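Local coordinates for protein DNA endonuclease i-cvui (Chlorella vulgaris, PDB 5A77) that probably acts as a homing endonuclease of the LAGLIDADG family that cleaves double-stranded DNA, here seen with magnesium ions and a cleaved target, at residues Phe18-Gly23 with Leu98-Ala103; Gln28-Glu33 with Gln40-Leu45; Ala105-Gln110 with Asp132-Leu137. One frame throughout, in Å; residues are numbered along the deposited sequence.

The three contacts run from the metal-bearing end of the LAGLIDADG helix to the outer helices behind the DNA-binding sheet. Contact 1 holds the active-site end, where Ala21 and Asp22 each bind a magnesium ion. Contact 2, centred 21 Å from it and on the other side of the chain's centre, joins two strands that read bases. Contact 3 lies 13 Å, centre to centre, from each. It shares helix 102-114 with contact 1 and touches it where Ala103 CB meets Leu137 CD1 at 3.9 Å; against contact 2, Val108 CG1 lies 3.9 Å from Val43 CB. The side chain of Leu137 remains about 14 Å from a bound magnesium.

Contact 1 of 3, residues Phe18-Gly23 with Leu98-Ala103; sequences FVDADG and LQLKRA. With MG (magnesium ion), chain G; MG (magnesium ion), chain H; nucleotides of chain F; nucleotides of chain D.
The carboxylate of Asp20 faces the backbone of the turn Gln99-Lys101, and this is the tight part of the contact. Its OD2 accepts from Gln99 N at 2.8 Å, using the syn lone pair in a fairly straight bond (158° at the hydrogen), and takes a weak second bond from Leu100 N at 3.3 Å. OD1 receives a weak, bent bond from Lys101 N, 2.9 Å long with 127° at the hydrogen. Three successive amides thus converge on one buried acid, just ahead of helix 102-114. The Leu100 side chain crosses that of Asp20 with its CB near the carboxylate.

Lys101 runs along the end of the LAGLIDADG helix, past Val19 O and Gly23 O. Bends at its third and fourth torsions (chi4 63°) bring NZ to 2.6 Å from OP2 of DG1 of chain F, to which it is hydrogen-bonded; a weak bond of 3.2 Å joins NZ to Asp20 O. Beside it, Ala21 O binds one magnesium at 2.3 Å and Asp22 OD2 the other at 2.5 Å; Asp22 and Ala21 of the second subunit, respectively, also bind these ions, so both sites span the dimer interface. Asp22 OD1 also accepts from O3' of DC14 of chain D. This O3' and the DG1 phosphate are consistent with the two ends left by cleavage of one strand.

The looser side is apolar or solvent-facing. Val19 CB and Leu98 CD2 stand 4.2 Å apart, while Gln99 is exposed at the rim and Leu100 is partly so.

Helix 6-22 packs by Phe18 and Val19 onto strand 39-50; Trp14 of the second subunit gives Asp20 OD2 a weak hydrogen bond. Leu100 packs on Gln53 of that subunit, which puts the turn before helix 102-114 at the dimer interface.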
loop_
_atom_site.group_PDB
_atom_site.type_symbol
_atom_site.label_atom_id
_atom_site.label_comp_id
_atom_site.label_asym_id
_atom_site.label_seq_id
_atom_site.Cartn_x
_atom_site.Cartn_y
_atom_site.Cartn_z
ATOM N N PHE B 18 5.576 1.031 -1.326
ATOM C CA PHE B 18 4.814 0.507 -0.203
ATOM C C PHE B 18 4.266 1.623 0.682
ATOM O O PHE B 18 3.097 1.599 1.082
ATOM C CB PHE B 18 5.692 -0.444 0.606
ATOM C CG PHE B 18 4.932 -1.485 1.346
ATOM C CD1 PHE B 18 4.413 -2.592 0.675
ATOM C CD2 PHE B 18 4.755 -1.388 2.719
ATOM C CE1 PHE B 18 3.721 -3.585 1.365
ATOM C CE2 PHE B 18 4.063 -2.377 3.424
ATOM C CZ PHE B 18 3.539 -3.474 2.742
ATOM N N VAL B 19 5.113 2.602 0.984
ATOM C CA VAL B 19 4.703 3.740 1.799
ATOM C C VAL B 19 3.573 4.552 1.119
ATOM O O VAL B 19 2.606 4.947 1.779
ATOM C CB VAL B 19 5.910 4.659 2.108
ATOM C CG1 VAL B 19 5.460 5.928 2.812
ATOM C CG2 VAL B 19 6.931 3.909 2.957
ATOM N N ASP B 20 3.670 4.779 -0.192
ATOM C CA ASP B 20 2.610 5.508 -0.900
ATOM C C ASP B 20 1.242 4.854 -0.726
ATOM O O ASP B 20 0.215 5.526 -0.827
ATOM C CB ASP B 20 2.916 5.624 -2.396
ATOM C CG ASP B 20 3.724 6.847 -2.727
ATOM O OD1 ASP B 20 3.630 7.835 -1.976
ATOM O OD2 ASP B 20 4.456 6.829 -3.733
ATOM N N ALA B 21 1.232 3.546 -0.471
ATOM C CA ALA B 21 -0.022 2.813 -0.361
ATOM C C ALA B 21 -0.429 2.610 1.088
ATOM O O ALA B 21 -1.564 2.882 1.453
ATOM C CB ALA B 21 0.077 1.483 -1.073
ATOM N N ASP B 22 0.493 2.128 1.917
ATOM C CA ASP B 22 0.181 1.923 3.335
ATOM C C ASP B 22 1.162 2.555 4.286
ATOM O O ASP B 22 1.515 1.947 5.292
ATOM C CB ASP B 22 0.082 0.440 3.657
ATOM C CG ASP B 22 -1.255 -0.136 3.273
ATOM O OD1 ASP B 22 -2.214 0.668 3.166
ATOM O OD2 ASP B 22 -1.340 -1.370 3.066
ATOM N N GLY B 23 1.598 3.767 3.972
ATOM C CA GLY B 23 2.473 4.500 4.860
ATOM C C GLY B 23 1.795 5.720 5.457
ATOM O O GLY B 23 0.666 6.068 5.115
ATOM N N LEU B 98 8.907 8.647 -3.976
ATOM C CA LEU B 98 7.558 8.852 -3.474
ATOM C C LEU B 98 6.732 9.656 -4.479
ATOM O O LEU B 98 7.096 10.771 -4.874
ATOM C CB LEU B 98 7.564 9.554 -2.126
ATOM C CG LEU B 98 7.945 8.744 -0.892
ATOM C CD1 LEU B 98 7.847 9.643 0.329
ATOM C CD2 LEU B 98 7.060 7.526 -0.735
ATOM N N GLN B 99 5.621 9.084 -4.907
ATOM C CA GLN B 99 4.746 9.807 -5.809
ATOM C C GLN B 99 3.608 10.416 -5.009
ATOM O O GLN B 99 3.474 11.632 -4.936
ATOM C CB GLN B 99 4.224 8.887 -6.921
ATOM C CG GLN B 99 4.466 9.437 -8.335
ATOM C CD GLN B 99 5.943 9.478 -8.700
ATOM O OE1 GLN B 99 6.691 8.553 -8.395
ATOM N NE2 GLN B 99 6.368 10.554 -9.346
ATOM N N LEU B 100 2.816 9.567 -4.368
ATOM C CA LEU B 100 1.622 10.004 -3.654
ATOM C C LEU B 100 1.866 10.880 -2.437
ATOM O O LEU B 100 1.057 11.764 -2.136
ATOM C CB LEU B 100 0.810 8.787 -3.217
ATOM C CG LEU B 100 0.289 7.986 -4.396
ATOM C CD1 LEU B 100 -0.672 6.923 -3.913
ATOM C CD2 LEU B 100 -0.389 8.945 -5.376
ATOM N N LYS B 101 2.960 10.634 -1.726
ATOM C CA LYS B 101 3.143 11.274 -0.433
ATOM C C LYS B 101 4.376 12.176 -0.372
ATOM O O LYS B 101 4.857 12.501 0.712
ATOM C CB LYS B 101 3.198 10.197 0.654
ATOM C CG LYS B 101 1.944 9.325 0.686
ATOM C CD LYS B 101 1.902 8.432 1.905
ATOM C CE LYS B 101 0.482 8.292 2.458
ATOM N NZ LYS B 101 -0.462 7.652 1.525
ATOM N N ARG B 102 4.874 12.589 -1.535
ATOM C CA ARG B 102 6.080 13.406 -1.580
ATOM C C ARG B 102 5.859 14.793 -0.960
ATOM O O ARG B 102 6.789 15.383 -0.410
ATOM C CB ARG B 102 6.589 13.552 -3.015
ATOM C CG ARG B 102 8.013 14.106 -3.082
ATOM C CD ARG B 102 8.429 14.491 -4.488
ATOM N NE ARG B 102 8.331 13.382 -5.432
ATOM C CZ ARG B 102 8.643 13.480 -6.722
ATOM N NH1 ARG B 102 9.068 14.642 -7.210
ATOM N NH2 ARG B 102 8.525 12.426 -7.524
ATOM N N ALA B 103 4.634 15.307 -1.039
ATOM C CA ALA B 103 4.305 16.582 -0.397
ATOM C C ALA B 103 4.496 16.501 1.126
ATOM O O ALA B 103 5.157 17.359 1.725
ATOM C CB ALA B 103 2.895 16.996 -0.734
HETATM MG MG MG G . -3.769 2.907 0.872
HETATM MG MG MG H . -2.553 -3.484 2.770
ATOM O OP3 DG F 1 -3.599 6.354 3.492
ATOM P P DG F 1 -2.642 5.216 3.498
ATOM O OP1 DG F 1 -3.390 4.020 3.037
ATOM O OP2 DG F 1 -1.431 5.641 2.759
ATOM O "O5'" DG F 1 -2.152 4.957 4.999
ATOM C "C5'" DG F 1 -2.935 4.148 5.899
ATOM C "C4'" DG F 1 -3.780 5.047 6.774
ATOM O "O4'" DG F 1 -4.382 4.308 7.868
ATOM C "C3'" DG F 1 -3.023 6.196 7.412
ATOM O "O3'" DG F 1 -3.788 7.329 7.239
ATOM C "C2'" DG F 1 -2.942 5.794 8.893
ATOM C "C1'" DG F 1 -4.257 5.071 9.050
ATOM N N9 DG F 1 -4.344 4.149 10.175
ATOM C C8 DG F 1 -3.504 3.097 10.462
ATOM N N7 DG F 1 -3.886 2.401 11.501
ATOM C C5 DG F 1 -5.065 3.017 11.907
ATOM C C6 DG F 1 -5.934 2.711 12.975
ATOM O O6 DG F 1 -5.833 1.813 13.806
ATOM N N1 DG F 1 -7.009 3.587 13.035
ATOM C C2 DG F 1 -7.222 4.622 12.173
ATOM N N2 DG F 1 -8.325 5.355 12.384
ATOM N N3 DG F 1 -6.416 4.923 11.165
ATOM C C4 DG F 1 -5.361 4.084 11.096
ATOM P P DC D 14 -2.920 -4.640 5.953
ATOM O OP1 DC D 14 -2.417 -4.446 4.569
ATOM O OP2 DC D 14 -2.426 -5.763 6.784
ATOM O "O5'" DC D 14 -2.724 -3.285 6.808
ATOM C "C5'" DC D 14 -2.450 -2.049 6.150
ATOM C "C4'" DC D 14 -3.639 -1.086 6.221
ATOM O "O4'" DC D 14 -4.563 -1.477 7.277
ATOM C "C3'" DC D 14 -3.267 0.376 6.509
ATOM O "O3'" DC D 14 -3.732 1.229 5.443
ATOM C "C2'" DC D 14 -3.976 0.678 7.845
ATOM C "C1'" DC D 14 -5.128 -0.305 7.800
ATOM N N1 DC D 14 -5.798 -0.604 9.138
ATOM C C2 DC D 14 -6.662 0.343 9.719
ATOM O O2 DC D 14 -6.845 1.424 9.144
ATOM N N3 DC D 14 -7.275 0.049 10.897
ATOM C C4 DC D 14 -7.062 -1.132 11.485
ATOM N N4 DC D 14 -7.690 -1.379 12.640
ATOM C C5 DC D 14 -6.196 -2.114 10.910
ATOM C C6 DC D 14 -5.597 -1.812 9.746
#

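Contact 2 of 3, residues Gln28-Glu33 with Gln40-Leu45; sequences QIVSRE and QVRVSL. With nucleotides of chain C; nucleotides of chain F.
A beta hairpin of the DNA-binding sheet brings Gln28, Ile29 and Val30 of strand 23-31 opposite Arg42, Val41 and Gln40 of strand 39-50. Gln28-Arg42 and Val30-Gln40 are antiparallel hydrogen-bonded pairs with reciprocal bonds, among them Arg42 N to Gln28 O at 2.7 Å and Val30 N to Gln40 O at 2.8 Å. Between them, Ile29 and Val41 form a non-hydrogen-bonded pair, their CA atoms 4.5 Å apart. The short strand axes meet at 134°, well short of exactly antiparallel, which shows a strong twist. Such curved sheets form the DNA-binding saddle of the alpha-beta-beta-alpha-beta-beta-alpha fold in LAGLIDADG enzymes.

On the face bearing Gln28, Val30, Gln40 and Arg42, side chains meet the DNA. The Arg42 chain leaves extended, then bends at its third torsion (chi3 -57°), turning the guanidinium toward the base pairs: NH1 gives DT5 of chain F O4 a hydrogen bond of 2.6 Å, bent to 139° at the hydrogen, with the oxygen at the guanidinium edge. Val30 CG1 covers one face of that group from 3.8 Å above its plane, offset toward the rim, and Gln28 OE1 approaches Arg42 CD at 3.7 Å. An alanine at Arg42 is likely to take from the thymine O4 the donor that Arg42 supplies and to leave the Val30 methyl without the group it covers.

Farther along, Arg32 and Gln40 run side by side, with Arg32 CG 4.1 Å from Gln40 CB; Arg32 NH2 is hydrogen-bonded to the O4 of another thymine. On the reverse face, Ile29 CG1 and Val41 CG2 touch at 4.2 Å. There Ile29 packs on Ala128, Ala131 and Asp132 of helix 121-135, while Val41 meets Ile111 of helix 102-114.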
loop_
_atom_site.group_PDB
_atom_site.type_symbol
_atom_site.label_atom_id
_atom_site.label_comp_id
_atom_site.label_asym_id
_atom_site.label_seq_id
_atom_site.Cartn_x
_atom_site.Cartn_y
_atom_site.Cartn_z
ATOM N N GLN B 28 2.634 15.824 13.966
ATOM C CA GLN B 28 1.647 16.095 15.002
ATOM C C GLN B 28 2.167 17.072 16.040
ATOM O O GLN B 28 3.351 17.078 16.376
ATOM C CB GLN B 28 1.235 14.807 15.719
ATOM C CG GLN B 28 1.072 13.632 14.814
ATOM C CD GLN B 28 1.372 12.329 15.510
ATOM O OE1 GLN B 28 2.405 11.708 15.258
ATOM N NE2 GLN B 28 0.471 11.908 16.396
ATOM N N ILE B 29 1.258 17.882 16.559
ATOM C CA ILE B 29 1.536 18.675 17.738
ATOM C C ILE B 29 1.121 17.888 18.983
ATOM O O ILE B 29 -0.071 17.678 19.208
ATOM C CB ILE B 29 0.791 20.009 17.690
ATOM C CG1 ILE B 29 1.229 20.793 16.453
ATOM C CG2 ILE B 29 1.054 20.808 18.961
ATOM C CD1 ILE B 29 0.275 21.901 16.047
ATOM N N VAL B 30 2.083 17.432 19.786
ATOM C CA VAL B 30 1.710 16.753 21.014
ATOM C C VAL B 30 1.987 17.630 22.222
ATOM O O VAL B 30 3.008 18.334 22.309
ATOM C CB VAL B 30 2.421 15.381 21.188
ATOM C CG1 VAL B 30 2.289 14.540 19.920
ATOM C CG2 VAL B 30 3.885 15.537 21.602
ATOM N N SER B 31 1.036 17.605 23.144
ATOM C CA SER B 31 1.179 18.308 24.397
ATOM C C SER B 31 2.103 17.514 25.317
ATOM O O SER B 31 1.901 16.325 25.536
ATOM C CB SER B 31 -0.181 18.518 25.049
ATOM O OG SER B 31 -0.609 17.321 25.667
ATOM N N ARG B 32 3.133 18.181 25.824
ATOM C CA ARG B 32 4.068 17.596 26.766
ATOM C C ARG B 32 4.163 18.540 27.966
ATOM O O ARG B 32 4.712 19.639 27.853
ATOM C CB ARG B 32 5.437 17.399 26.121
ATOM C CG ARG B 32 5.476 16.456 24.940
ATOM C CD ARG B 32 5.082 15.038 25.328
ATOM N NE ARG B 32 5.934 14.493 26.376
ATOM C CZ ARG B 32 5.958 13.206 26.724
ATOM N NH1 ARG B 32 5.183 12.325 26.091
ATOM N NH2 ARG B 32 6.765 12.794 27.699
ATOM N N GLU B 33 3.623 18.122 29.108
ATOM C CA GLU B 33 3.433 19.049 30.222
ATOM C C GLU B 33 4.738 19.451 30.901
ATOM O O GLU B 33 4.779 20.455 31.597
ATOM C CB GLU B 33 2.478 18.451 31.257
ATOM C CG GLU B 33 1.100 19.107 31.250
ATOM C CD GLU B 33 -0.001 18.152 31.685
ATOM O OE1 GLU B 33 -0.064 17.839 32.894
ATOM O OE2 GLU B 33 -0.793 17.706 30.823
ATOM N N GLN B 40 5.323 19.868 21.665
ATOM C CA GLN B 40 6.366 19.281 20.837
ATOM C C GLN B 40 5.754 19.011 19.472
ATOM O O GLN B 40 4.600 18.594 19.385
ATOM C CB GLN B 40 6.899 17.976 21.466
ATOM C CG GLN B 40 7.967 17.251 20.650
ATOM C CD GLN B 40 7.884 15.722 20.758
ATOM O OE1 GLN B 40 6.993 15.176 21.406
ATOM N NE2 GLN B 40 8.804 15.032 20.094
ATOM N N VAL B 41 6.497 19.257 18.403
ATOM C CA VAL B 41 6.032 18.835 17.087
ATOM C C VAL B 41 6.718 17.507 16.757
ATOM O O VAL B 41 7.950 17.442 16.663
ATOM C CB VAL B 41 6.307 19.900 16.016
ATOM C CG1 VAL B 41 6.123 19.329 14.631
ATOM C CG2 VAL B 41 5.365 21.095 16.208
ATOM N N ARG B 42 5.929 16.438 16.643
ATOM C CA ARG B 42 6.481 15.114 16.373
ATOM C C ARG B 42 6.454 14.856 14.881
ATOM O O ARG B 42 5.421 15.019 14.260
ATOM C CB ARG B 42 5.700 14.018 17.129
ATOM C CG ARG B 42 6.056 12.555 16.750
ATOM C CD ARG B 42 5.276 11.507 17.597
ATOM N NE ARG B 42 5.504 11.714 19.029
ATOM C CZ ARG B 42 4.635 11.427 19.996
ATOM N NH1 ARG B 42 3.456 10.891 19.698
ATOM N NH2 ARG B 42 4.948 11.694 21.268
ATOM N N VAL B 43 7.594 14.484 14.306
ATOM C CA VAL B 43 7.652 14.013 12.931
ATOM C C VAL B 43 7.799 12.475 12.888
ATOM O O VAL B 43 8.515 11.890 13.715
ATOM C CB VAL B 43 8.810 14.680 12.157
ATOM C CG1 VAL B 43 8.603 16.191 12.067
ATOM C CG2 VAL B 43 10.138 14.366 12.805
ATOM N N SER B 44 7.122 11.817 11.944
ATOM C CA SER B 44 7.231 10.361 11.820
ATOM C C SER B 44 6.811 9.778 10.480
ATOM O O SER B 44 5.843 10.227 9.856
ATOM C CB SER B 44 6.417 9.666 12.919
ATOM O OG SER B 44 5.076 10.113 12.937
ATOM N N LEU B 45 7.561 8.767 10.050
ATOM C CA LEU B 45 7.126 7.877 8.985
ATOM C C LEU B 45 6.678 6.569 9.617
ATOM O O LEU B 45 7.435 5.955 10.369
ATOM C CB LEU B 45 8.246 7.627 7.970
ATOM C CG LEU B 45 7.951 6.687 6.792
ATOM C CD1 LEU B 45 8.771 7.090 5.593
ATOM C CD2 LEU B 45 8.252 5.241 7.139
ATOM P P DA C 3 13.719 18.217 21.811
ATOM O OP1 DA C 3 14.976 18.357 21.035
ATOM O OP2 DA C 3 12.505 19.018 21.552
ATOM O "O5'" DA C 3 13.238 16.677 21.721
ATOM C "C5'" DA C 3 14.212 15.641 21.636
ATOM C "C4'" DA C 3 13.580 14.261 21.677
ATOM O "O4'" DA C 3 13.217 13.903 23.039
ATOM C "C3'" DA C 3 12.298 14.081 20.848
ATOM O "O3'" DA C 3 12.333 12.794 20.288
ATOM C "C2'" DA C 3 11.221 14.148 21.929
ATOM C "C1'" DA C 3 11.935 13.340 22.995
ATOM N N9 DA C 3 11.318 13.359 24.319
ATOM C C8 DA C 3 10.590 14.369 24.889
ATOM N N7 DA C 3 10.137 14.086 26.088
ATOM C C5 DA C 3 10.592 12.791 26.318
ATOM C C6 DA C 3 10.458 11.912 27.420
ATOM N N6 DA C 3 9.778 12.219 28.530
ATOM N N1 DA C 3 11.045 10.689 27.327
ATOM C C2 DA C 3 11.715 10.374 26.206
ATOM N N3 DA C 3 11.908 11.119 25.107
ATOM C C4 DA C 3 11.317 12.329 25.234
ATOM P P DT F 5 -4.600 12.954 24.645
ATOM O OP1 DT F 5 -5.650 13.242 25.648
ATOM O OP2 DT F 5 -3.536 13.953 24.409
ATOM O "O5'" DT F 5 -3.849 11.582 25.012
ATOM C "C5'" DT F 5 -4.525 10.335 24.909
ATOM C "C4'" DT F 5 -3.741 9.244 25.614
ATOM O "O4'" DT F 5 -2.744 8.688 24.713
ATOM C "C3'" DT F 5 -2.978 9.694 26.862
ATOM O "O3'" DT F 5 -3.145 8.735 27.901
ATOM C "C2'" DT F 5 -1.527 9.757 26.386
ATOM C "C1'" DT F 5 -1.489 8.640 25.362
ATOM N N1 DT F 5 -0.428 8.813 24.331
ATOM C C2 DT F 5 0.543 7.852 24.194
ATOM O O2 DT F 5 0.592 6.847 24.884
ATOM N N3 DT F 5 1.462 8.103 23.208
ATOM C C4 DT F 5 1.503 9.192 22.354
ATOM O O4 DT F 5 2.375 9.323 21.497
ATOM C C5 DT F 5 0.450 10.166 22.546
ATOM C C7 DT F 5 0.398 11.412 21.697
ATOM C C6 DT F 5 -0.454 9.928 23.515
ATOM P P DA C 4 12.159 12.533 18.713
ATOM O OP1 DA C 4 13.206 13.248 17.956
ATOM O OP2 DA C 4 10.716 12.710 18.414
ATOM O "O5'" DA C 4 12.528 10.972 18.612
ATOM C "C5'" DA C 4 13.799 10.510 19.110
ATOM C "C4'" DA C 4 13.635 9.263 19.953
ATOM O "O4'" DA C 4 12.906 9.592 21.156
ATOM C "C3'" DA C 4 12.856 8.124 19.286
ATOM O "O3'" DA C 4 13.600 6.923 19.362
ATOM C "C2'" DA C 4 11.561 8.035 20.099
ATOM C "C1'" DA C 4 12.001 8.552 21.452
ATOM N N9 DA C 4 10.914 9.132 22.232
ATOM C C8 DA C 4 10.218 10.263 21.930
ATOM N N7 DA C 4 9.305 10.575 22.811
ATOM C C5 DA C 4 9.419 9.597 23.776
ATOM C C6 DA C 4 8.734 9.381 24.988
ATOM N N6 DA C 4 7.746 10.169 25.426
ATOM N N1 DA C 4 9.089 8.309 25.726
ATOM C C2 DA C 4 10.079 7.515 25.282
ATOM N N3 DA C 4 10.806 7.622 24.161
ATOM C C4 DA C 4 10.414 8.697 23.441
#

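Contact 3 of 3, residues Ala105-Gln110 with Asp132-Leu137; sequences AKLVLQ and DKVGLL
Leu107 CD1 rests over one face of the peptide group that joins Lys133 to Val134, 4.0 Å from Lys133 C and 3.9 Å from Val134 N. The methyl stands about 3.8 Å above the plane of that peptide, which identifies a face approach and not one at the edge. No ring, carboxylate or guanidinium takes part across these segments, and no hydrogen bond links them.

Leu107 does most of the work. With CG beside its backbone N (chi1 -73°) and an extended second torsion, the side chain reaches straight toward helix 121-135. Its CB meets Val134 CG2 at 3.7 Å, the nearest approach of the two residues, while CD1 also touches the exposed side: Leu137 CD1 lies 4.2 Å away and Lys133 CB is close by. Deeper in, Val108 CG2 and Val134 CG2 meet more loosely at 4.3 Å. The backbones come nearest at Leu107 and Val134, whose CA atoms are 6.5 Å apart, a spacing bridged by the leucine and valine side chains.

Val134 continues onto Asn26 and Ala27 of strand 23-31, and Val108 onto Ile25 of that strand and Leu87 and Leu91 of helix 84-94. Such apolar pairing belongs to the C-terminal helices that follow the alpha-beta-beta-alpha-beta-beta-alpha core, here packed on each other and on the back of the DNA-binding sheet.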
loop_
_atom_site.group_PDB
_atom_site.type_symbol
_atom_site.label_atom_id
_atom_site.label_comp_id
_atom_site.label_asym_id
_atom_site.label_seq_id
_atom_site.Cartn_x
_atom_site.Cartn_y
_atom_site.Cartn_z
ATOM N N ALA B 105 6.315 14.422 2.667
ATOM C CA ALA B 105 7.758 14.301 2.852
ATOM C C ALA B 105 8.434 15.660 2.892
ATOM O O ALA B 105 9.138 15.979 3.844
ATOM C CB ALA B 105 8.365 13.463 1.763
ATOM N N LYS B 106 8.209 16.456 1.856
ATOM C CA LYS B 106 8.879 17.738 1.695
ATOM C C LYS B 106 8.532 18.697 2.835
ATOM O O LYS B 106 9.402 19.413 3.354
ATOM C CB LYS B 106 8.513 18.349 0.345
ATOM C CG LYS B 106 9.715 18.768 -0.484
ATOM C CD LYS B 106 10.506 17.569 -0.985
ATOM C CE LYS B 106 11.772 18.011 -1.718
ATOM N NZ LYS B 106 12.712 18.732 -0.811
ATOM N N LEU B 107 7.264 18.703 3.237
ATOM C CA LEU B 107 6.849 19.534 4.361
ATOM C C LEU B 107 7.561 19.091 5.635
ATOM O O LEU B 107 8.167 19.910 6.324
ATOM C CB LEU B 107 5.328 19.488 4.539
ATOM C CG LEU B 107 4.556 20.261 3.461
ATOM C CD1 LEU B 107 3.062 20.268 3.741
ATOM C CD2 LEU B 107 5.073 21.683 3.334
ATOM N N VAL B 108 7.512 17.793 5.927
ATOM C CA VAL B 108 8.183 17.230 7.100
ATOM C C VAL B 108 9.694 17.515 7.102
ATOM O O VAL B 108 10.282 17.752 8.159
ATOM C CB VAL B 108 7.930 15.709 7.206
ATOM C CG1 VAL B 108 8.842 15.076 8.257
ATOM C CG2 VAL B 108 6.467 15.445 7.556
ATOM N N LEU B 109 10.321 17.542 5.931
ATOM C CA LEU B 109 11.723 17.944 5.873
ATOM C C LEU B 109 11.916 19.444 6.165
ATOM O O LEU B 109 12.956 19.834 6.703
ATOM C CB LEU B 109 12.334 17.595 4.520
ATOM C CG LEU B 109 12.563 16.097 4.327
ATOM C CD1 LEU B 109 13.178 15.794 2.979
ATOM C CD2 LEU B 109 13.429 15.538 5.459
ATOM N N GLN B 110 10.935 20.281 5.815
ATOM C CA GLN B 110 11.001 21.693 6.184
ATOM C C GLN B 110 10.825 21.840 7.694
ATOM O O GLN B 110 11.410 22.745 8.313
ATOM C CB GLN B 110 9.946 22.533 5.442
ATOM C CG GLN B 110 10.330 22.935 4.017
ATOM C CD GLN B 110 11.734 23.491 3.932
ATOM O OE1 GLN B 110 12.134 24.302 4.757
ATOM N NE2 GLN B 110 12.496 23.049 2.942
ATOM N N ASP B 132 0.027 21.629 10.663
ATOM C CA ASP B 132 -1.353 21.624 10.177
ATOM C C ASP B 132 -1.432 21.457 8.681
ATOM O O ASP B 132 -2.414 20.912 8.178
ATOM C CB ASP B 132 -2.102 22.900 10.556
ATOM C CG ASP B 132 -2.038 23.201 12.032
ATOM O OD1 ASP B 132 -1.734 22.272 12.827
ATOM O OD2 ASP B 132 -2.318 24.372 12.390
ATOM N N LYS B 133 -0.421 21.935 7.964
ATOM C CA LYS B 133 -0.439 21.796 6.512
ATOM C C LYS B 133 -0.209 20.358 6.075
ATOM O O LYS B 133 -0.830 19.903 5.109
ATOM C CB LYS B 133 0.592 22.697 5.852
ATOM C CG LYS B 133 -0.037 23.889 5.184
ATOM C CD LYS B 133 0.913 24.503 4.190
ATOM C CE LYS B 133 0.245 25.603 3.398
ATOM N NZ LYS B 133 1.054 25.919 2.184
ATOM N N VAL B 134 0.680 19.648 6.774
ATOM C CA VAL B 134 0.835 18.222 6.546
ATOM C C VAL B 134 -0.512 17.575 6.768
ATOM O O VAL B 134 -0.921 16.660 6.043
ATOM C CB VAL B 134 1.844 17.563 7.487
ATOM C CG1 VAL B 134 1.910 16.050 7.214
ATOM C CG2 VAL B 134 3.231 18.222 7.365
ATOM N N GLY B 135 -1.212 18.077 7.776
ATOM C CA GLY B 135 -2.489 17.517 8.161
ATOM C C GLY B 135 -3.611 17.609 7.146
ATOM O O GLY B 135 -4.417 16.679 7.047
ATOM N N LEU B 136 -3.663 18.707 6.391
ATOM C CA LEU B 136 -4.657 18.860 5.333
ATOM C C LEU B 136 -4.474 17.805 4.217
ATOM O O LEU B 136 -5.301 17.716 3.313
ATOM C CB LEU B 136 -4.599 20.285 4.751
ATOM C CG LEU B 136 -4.774 21.429 5.759
ATOM C CD1 LEU B 136 -4.373 22.777 5.175
ATOM C CD2 LEU B 136 -6.202 21.471 6.290
ATOM N N LEU B 137 -3.401 17.013 4.296
ATOM C CA LEU B 137 -3.099 15.977 3.304
ATOM C C LEU B 137 -3.285 14.556 3.843
ATOM O O LEU B 137 -3.830 13.692 3.152
ATOM C CB LEU B 137 -1.668 16.138 2.792
ATOM C CG LEU B 137 -1.193 17.565 2.510
ATOM C CD1 LEU B 137 0.290 17.581 2.153
ATOM C CD2 LEU B 137 -2.045 18.170 1.404
#